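Putative heme binding protein (Tannerella forsythia, PDB 6EU8) probably binds heme as a member of the HmuY-like family of bacterial heme-binding proteins, here captured in its heme-free form. Local coordinates at residues W25-L30 and E36-F41; H74-R79 and G185-N190. All blocks are in the same frame, centred on the assembly; numbering follows the deposited sequence.

Interaction 1 of 2, residues W25-L30 and E36-F41; sequences WTYVNL and ETHRDF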
loop_
_atom_site.group_PDB
_atom_site.type_symbol
_atom_site.label_atom_id
_atom_site.label_comp_id
_atom_site.label_asym_id
_atom_site.label_seq_id
_atom_site.Cartn_x
_atom_site.Cartn_y
_atom_site.Cartn_z
ATOM N N TRP A 25 1.012 -5.862 7.157
ATOM C CA TRP A 25 1.503 -5.321 5.893
ATOM C C TRP A 25 2.012 -6.465 5.009
ATOM O O TRP A 25 2.656 -7.374 5.515
ATOM C CB TRP A 25 2.659 -4.367 6.134
ATOM C CG TRP A 25 2.324 -3.037 6.752
ATOM C CD1 TRP A 25 2.375 -2.719 8.059
ATOM C CD2 TRP A 25 1.973 -1.834 6.061
ATOM N NE1 TRP A 25 2.029 -1.399 8.254
ATOM C CE2 TRP A 25 1.783 -0.838 7.031
ATOM C CE3 TRP A 25 1.766 -1.511 4.714
ATOM C CZ2 TRP A 25 1.459 0.468 6.689
ATOM C CZ3 TRP A 25 1.406 -0.235 4.394
ATOM C CH2 TRP A 25 1.258 0.740 5.370
ATOM N N THR A 26 1.803 -6.378 3.691
ATOM C CA THR A 26 2.435 -7.283 2.720
ATOM C C THR A 26 3.444 -6.493 1.890
ATOM O O THR A 26 3.065 -5.535 1.190
ATOM C CB THR A 26 1.383 -7.998 1.844
ATOM O OG1 THR A 26 0.532 -8.767 2.705
ATOM C CG2 THR A 26 2.035 -8.962 0.859
ATOM N N TYR A 27 4.727 -6.882 1.980
ATOM C CA TYR A 27 5.853 -6.231 1.287
ATOM C C TYR A 27 6.083 -6.928 -0.063
ATOM O O TYR A 27 6.125 -8.156 -0.108
ATOM C CB TYR A 27 7.120 -6.275 2.195
ATOM C CG TYR A 27 6.896 -5.614 3.554
ATOM C CD1 TYR A 27 6.381 -6.333 4.648
ATOM C CD2 TYR A 27 7.138 -4.263 3.737
ATOM C CE1 TYR A 27 6.146 -5.707 5.875
ATOM C CE2 TYR A 27 6.884 -3.624 4.964
ATOM C CZ TYR A 27 6.392 -4.362 6.031
ATOM O OH TYR A 27 6.137 -3.745 7.264
ATOM N N VAL A 28 6.183 -6.151 -1.146
ATOM C CA VAL A 28 6.180 -6.682 -2.534
ATOM C C VAL A 28 7.440 -6.258 -3.299
ATOM O O VAL A 28 7.729 -5.072 -3.428
ATOM C CB VAL A 28 4.942 -6.189 -3.343
ATOM C CG1 VAL A 28 4.867 -6.825 -4.749
ATOM C CG2 VAL A 28 3.640 -6.439 -2.576
ATOM N N ASN A 29 8.169 -7.269 -3.829
ATOM C CA ASN A 29 9.288 -7.069 -4.749
ATOM C C ASN A 29 8.775 -7.187 -6.189
ATOM O O ASN A 29 8.357 -8.278 -6.612
ATOM C CB ASN A 29 10.352 -8.147 -4.490
ATOM C CG ASN A 29 11.648 -7.888 -5.233
ATOM O OD1 ASN A 29 11.643 -7.573 -6.420
ATOM N ND2 ASN A 29 12.771 -8.012 -4.530
ATOM N N LEU A 30 8.732 -6.069 -6.890
ATOM C CA LEU A 30 8.238 -6.008 -8.275
ATOM C C LEU A 30 9.226 -6.576 -9.294
ATOM O O LEU A 30 8.812 -6.971 -10.393
ATOM C CB LEU A 30 7.873 -4.582 -8.636
ATOM C CG LEU A 30 6.785 -3.932 -7.773
ATOM C CD1 LEU A 30 6.725 -2.434 -8.025
ATOM C CD2 LEU A 30 5.435 -4.602 -8.045
ATOM N N GLU A 36 6.236 -10.929 1.263
ATOM C CA GLU A 36 6.335 -11.310 2.689
ATOM C C GLU A 36 5.293 -10.532 3.480
ATOM O O GLU A 36 5.140 -9.321 3.267
ATOM C CB GLU A 36 7.719 -10.981 3.269
ATOM C CG GLU A 36 8.660 -12.161 3.454
ATOM C CD GLU A 36 10.038 -11.733 3.952
ATOM O OE1 GLU A 36 10.163 -11.062 5.005
ATOM O OE2 GLU A 36 11.031 -12.054 3.274
ATOM N N THR A 37 4.590 -11.225 4.374
ATOM C CA THR A 37 3.565 -10.610 5.197
ATOM C C THR A 37 4.036 -10.584 6.667
ATOM O O THR A 37 4.430 -11.629 7.213
ATOM C CB THR A 37 2.207 -11.323 5.044
ATOM O OG1 THR A 37 1.787 -11.284 3.664
ATOM C CG2 THR A 37 1.127 -10.699 5.911
ATOM N N HIS A 38 3.999 -9.413 7.318
ATOM C CA HIS A 38 4.386 -9.286 8.735
ATOM C C HIS A 38 3.434 -8.351 9.473
ATOM O O HIS A 38 2.935 -7.379 8.897
ATOM C CB HIS A 38 5.769 -8.675 8.896
ATOM C CG HIS A 38 6.872 -9.478 8.279
ATOM N ND1 HIS A 38 7.513 -10.493 8.956
ATOM C CD2 HIS A 38 7.424 -9.432 7.047
ATOM C CE1 HIS A 38 8.438 -11.020 8.172
ATOM N NE2 HIS A 38 8.401 -10.403 7.003
ATOM N N ARG A 39 3.189 -8.643 10.744
ATOM C CA ARG A 39 2.430 -7.769 11.634
ATOM C C ARG A 39 3.107 -6.393 11.738
ATOM O O ARG A 39 4.336 -6.305 11.840
ATOM C CB ARG A 39 2.332 -8.414 13.037
ATOM C CG ARG A 39 1.550 -7.632 14.085
ATOM C CD ARG A 39 1.565 -8.374 15.432
ATOM N NE ARG A 39 0.890 -7.691 16.535
ATOM C CZ ARG A 39 1.370 -6.653 17.208
ATOM N NH1 ARG A 39 2.540 -6.151 16.877
ATOM N NH2 ARG A 39 0.669 -6.106 18.200
ATOM N N ASP A 40 2.311 -5.329 11.658
ATOM C CA ASP A 40 2.798 -3.941 11.831
ATOM C C ASP A 40 3.729 -3.827 13.040
ATOM O O ASP A 40 3.415 -4.385 14.100
ATOM C CB ASP A 40 1.591 -2.979 11.901
ATOM C CG ASP A 40 1.986 -1.535 12.143
ATOM O OD1 ASP A 40 2.280 -1.200 13.307
ATOM O OD2 ASP A 40 1.996 -0.737 11.158
ATOM N N PHE A 41 4.862 -3.113 12.868
ATOM C CA PHE A 41 5.964 -3.031 13.863
ATOM C C PHE A 41 5.901 -1.867 14.864
ATOM O O PHE A 41 6.797 -1.728 15.717
ATOM C CB PHE A 41 7.360 -3.000 13.133
ATOM C CG PHE A 41 7.593 -4.158 12.173
ATOM C CD1 PHE A 41 7.617 -5.466 12.629
ATOM C CD2 PHE A 41 7.787 -3.947 10.817
ATOM C CE1 PHE A 41 7.845 -6.533 11.762
ATOM C CE2 PHE A 41 7.977 -5.019 9.932
ATOM C CZ PHE A 41 7.991 -6.315 10.419
HETATM O O HOH W 1 4.743 -5.159 9.157
#

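Interaction 2 of 2, residues H74-R79 and G185-N190; sequences HRFDIR and GHVSFN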
loop_
_atom_site.group_PDB
_atom_site.type_symbol
_atom_site.label_atom_id
_atom_site.label_comp_id
_atom_site.label_asym_id
_atom_site.label_seq_id
_atom_site.Cartn_x
_atom_site.Cartn_y
_atom_site.Cartn_z
ATOM N N HIS A 74 -1.434 -2.422 3.148
ATOM C CA HIS A 74 -2.202 -2.702 4.366
ATOM C C HIS A 74 -3.624 -2.259 4.068
ATOM O O HIS A 74 -3.851 -1.090 3.894
ATOM C CB HIS A 74 -1.659 -1.915 5.561
ATOM C CG HIS A 74 -2.643 -1.752 6.704
ATOM N ND1 HIS A 74 -3.553 -0.718 6.770
ATOM C CD2 HIS A 74 -2.824 -2.482 7.834
ATOM C CE1 HIS A 74 -4.266 -0.829 7.871
ATOM N NE2 HIS A 74 -3.840 -1.886 8.533
ATOM N N ARG A 75 -4.598 -3.194 4.032
ATOM C CA ARG A 75 -5.938 -2.838 3.563
ATOM C C ARG A 75 -5.833 -2.053 2.239
ATOM O O ARG A 75 -5.270 -2.625 1.309
ATOM C CB ARG A 75 -6.707 -2.098 4.655
ATOM C CG ARG A 75 -6.950 -2.897 5.941
ATOM C CD ARG A 75 -8.029 -4.006 5.851
ATOM N NE ARG A 75 -9.285 -3.509 5.294
ATOM C CZ ARG A 75 -10.386 -4.254 5.086
ATOM N NH1 ARG A 75 -10.389 -5.540 5.361
ATOM N NH2 ARG A 75 -11.463 -3.699 4.550
ATOM N N PHE A 76 -6.346 -0.821 2.127
ATOM C CA PHE A 76 -6.197 -0.041 0.872
ATOM C C PHE A 76 -5.093 1.013 0.969
ATOM O O PHE A 76 -4.920 1.838 0.045
ATOM C CB PHE A 76 -7.535 0.569 0.420
ATOM C CG PHE A 76 -8.622 -0.439 0.070
ATOM C CD1 PHE A 76 -8.340 -1.736 -0.374
ATOM C CD2 PHE A 76 -9.957 -0.059 0.204
ATOM C CE1 PHE A 76 -9.355 -2.620 -0.706
ATOM C CE2 PHE A 76 -10.983 -0.968 -0.124
ATOM C CZ PHE A 76 -10.679 -2.213 -0.567
ATOM N N ASP A 77 -4.364 0.996 2.086
ATOM C CA ASP A 77 -3.176 1.875 2.267
ATOM C C ASP A 77 -1.975 1.296 1.506
ATOM O O ASP A 77 -1.672 0.102 1.608
ATOM C CB ASP A 77 -2.797 1.948 3.737
ATOM C CG ASP A 77 -3.932 2.387 4.622
ATOM O OD1 ASP A 77 -4.412 3.522 4.449
ATOM O OD2 ASP A 77 -4.335 1.619 5.529
ATOM N N ILE A 78 -1.283 2.161 0.761
ATOM C CA ILE A 78 -0.120 1.763 -0.065
ATOM C C ILE A 78 1.048 2.649 0.332
ATOM O O ILE A 78 0.896 3.898 0.386
ATOM C CB ILE A 78 -0.335 1.978 -1.583
ATOM C CG1 ILE A 78 -1.721 1.538 -2.026
ATOM C CG2 ILE A 78 0.756 1.260 -2.380
ATOM C CD1 ILE A 78 -1.950 0.086 -1.922
ATOM N N ARG A 79 2.188 2.029 0.663
ATOM C CA ARG A 79 3.433 2.785 0.881
ATOM C C ARG A 79 4.530 2.261 -0.041
ATOM O O ARG A 79 4.387 1.235 -0.695
ATOM C CB ARG A 79 3.900 2.727 2.334
ATOM C CG ARG A 79 4.387 1.359 2.774
ATOM C CD ARG A 79 5.130 1.386 4.088
ATOM N NE ARG A 79 6.442 2.021 3.940
ATOM C CZ ARG A 79 7.468 1.839 4.764
ATOM N NH1 ARG A 79 7.378 1.043 5.827
ATOM N NH2 ARG A 79 8.629 2.472 4.482
ATOM N N GLY A 185 -10.259 -5.948 0.208
ATOM C CA GLY A 185 -8.865 -6.109 0.672
ATOM C C GLY A 185 -7.992 -7.054 -0.140
ATOM O O GLY A 185 -6.814 -7.249 0.188
ATOM N N HIS A 186 -8.559 -7.639 -1.201
ATOM C CA HIS A 186 -7.807 -8.436 -2.164
ATOM C C HIS A 186 -7.461 -7.478 -3.285
ATOM O O HIS A 186 -8.312 -7.119 -4.123
ATOM C CB HIS A 186 -8.605 -9.652 -2.640
ATOM C CG HIS A 186 -8.936 -10.624 -1.553
ATOM N ND1 HIS A 186 -8.080 -11.640 -1.166
ATOM C CD2 HIS A 186 -10.049 -10.763 -0.792
ATOM C CE1 HIS A 186 -8.645 -12.337 -0.196
ATOM N NE2 HIS A 186 -9.824 -11.810 0.067
ATOM N N VAL A 187 -6.205 -7.000 -3.269
ATOM C CA VAL A 187 -5.761 -5.919 -4.132
ATOM C C VAL A 187 -5.008 -6.477 -5.326
ATOM O O VAL A 187 -3.976 -7.137 -5.131
ATOM C CB VAL A 187 -4.872 -4.936 -3.329
ATOM C CG1 VAL A 187 -4.332 -3.825 -4.216
ATOM C CG2 VAL A 187 -5.645 -4.364 -2.145
ATOM N N SER A 188 -5.517 -6.229 -6.538
ATOM C CA SER A 188 -4.866 -6.689 -7.809
ATOM C C SER A 188 -4.380 -5.516 -8.646
ATOM O O SER A 188 -5.046 -4.481 -8.703
ATOM C CB SER A 188 -5.822 -7.570 -8.633
ATOM O OG SER A 188 -6.180 -8.747 -7.951
ATOM N N PHE A 189 -3.195 -5.662 -9.285
ATOM C CA PHE A 189 -2.672 -4.646 -10.178
ATOM C C PHE A 189 -1.810 -5.273 -11.260
ATOM O O PHE A 189 -1.233 -6.345 -11.049
ATOM C CB PHE A 189 -1.838 -3.591 -9.396
ATOM C CG PHE A 189 -0.817 -4.185 -8.454
ATOM C CD1 PHE A 189 -1.164 -4.581 -7.180
ATOM C CD2 PHE A 189 0.513 -4.362 -8.862
ATOM C CE1 PHE A 189 -0.220 -5.162 -6.319
ATOM C CE2 PHE A 189 1.459 -4.920 -8.007
ATOM C CZ PHE A 189 1.100 -5.315 -6.736
ATOM N N ASN A 190 -1.754 -4.588 -12.393
ATOM C CA ASN A 190 -0.805 -4.888 -13.466
ATOM C C ASN A 190 0.333 -3.889 -13.339
ATOM O O ASN A 190 0.125 -2.755 -12.909
ATOM C CB ASN A 190 -1.502 -4.739 -14.829
ATOM C CG ASN A 190 -2.656 -5.714 -15.014
ATOM O OD1 ASN A 190 -2.710 -6.767 -14.389
ATOM N ND2 ASN A 190 -3.586 -5.348 -15.901
#

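Interaction 1 of 2, residues W25-L30 and E36-F41
W25 and Y27 take hold of H38 and E36 through the four backbone hydrogen bonds of an antiparallel beta hairpin. The bond from W25 N to H38 O is nearly straight, 3.0 Å at 173°, and its mate returns from H38 N to W25 O. At the next hydrogen-bonded pair, Y27 N gives the shorter bond to E36 O, 2.8 Å, and E36 N answers to Y27 O. Between them T26 and T37 form the non-hydrogen-bonded pair, where the two hydroxyls bond to each other, OG1 to OG1, at 3.0 Å. Both threonines keep OG1 beside their own backbone N (chi1 about -60°), which brings the hydroxyls together across the strands.

On the other face, the edge of the H38 ring carrying CD2 comes to 4.1 Å from CD1 of Y27, the two side chains crossing at about a right angle. H38 is steadied by its own strand: NE2 donates to E36 OE1 at 2.7 Å, and that carboxylate also receives the backbone N atoms of K66 and I67. W25 NE1 reaches D40, just past the end of strand 35-39, bonding to the anti lone pair of OD2 at 3.0 Å, with ring and carboxylate almost coplanar; S42 and W44 hold the other oxygen. A water joins Y27 OH to H38 O, while F41 CE2 approaches the same phenol oxygen at 3.5 Å.

Strand 35-39 is an outermost strand of a four-stranded antiparallel sheet. Strand 24-28 lies inside it, paired on its far side with strand 71-74, and T26 packs against I17 of strand 11-18.

Interaction 2 of 2, residues H74-R79 and G185-N190
A type II' beta turn, H74 to D77, links strands 71-74 and 77-80 as a beta hairpin at the edge of the four-stranded antiparallel sheet, and the F76 ring and the R75 carbonyl, from its two central residues, rest against strand 184-194 of the ten-stranded one. No hydrogen bond crosses between the two segments; the contact is packing. F76 reaches G185 with the end of its ring: CE1 lies 3.6 Å from G185 N and 3.8 Å from G185 CA. With CG beside its own backbone N (chi1 -63°), the ring extends from the turn to this glycine. Lower on the same ring, CD1 meets V187 CG2 at 4.2 Å, the methyl lying at the ring edge. W143 packs edge-to-face with F76 and bonds to its carbonyl oxygen.

The turn is braced from within. H74 N and D77 N each bond to the other residue's carbonyl oxygen, and H74 ND1 donates to the anti lone pair of D77 OD2 at 2.8 Å, almost in the imidazole plane. R75 CG lies over one face of that imidazole. At its far end the R75 guanidinium bonds to T20 O and to a malonate ion, probably from the crystallisation liquor. The carbonyl oxygen of R75 is buried here without a polar partner in the model, and V187 CG2 lies 3.9 Å from R75 O.

Both interactions involve the same four-stranded sheet, but differently. Interaction 1 is pairing within that sheet, between neighbours in a hairpin, and it relies on backbone and side-chain hydrogen bonds. Interaction 2 sets the turn at the other side of the sheet against a strand of the ten-stranded sheet, 106 residues later, and relies on van der Waals packing, with no hydrogen bond across it. Its centre is also nearer the middle of the chain, about 5 Å against 9 Å, whereas the 36-41 side of interaction 1 lies more toward the surface. The W25 indole connects them, packing CE3 on H74 CB and CZ3 on R79 CG, while L30 CD2 meets F189 CE2.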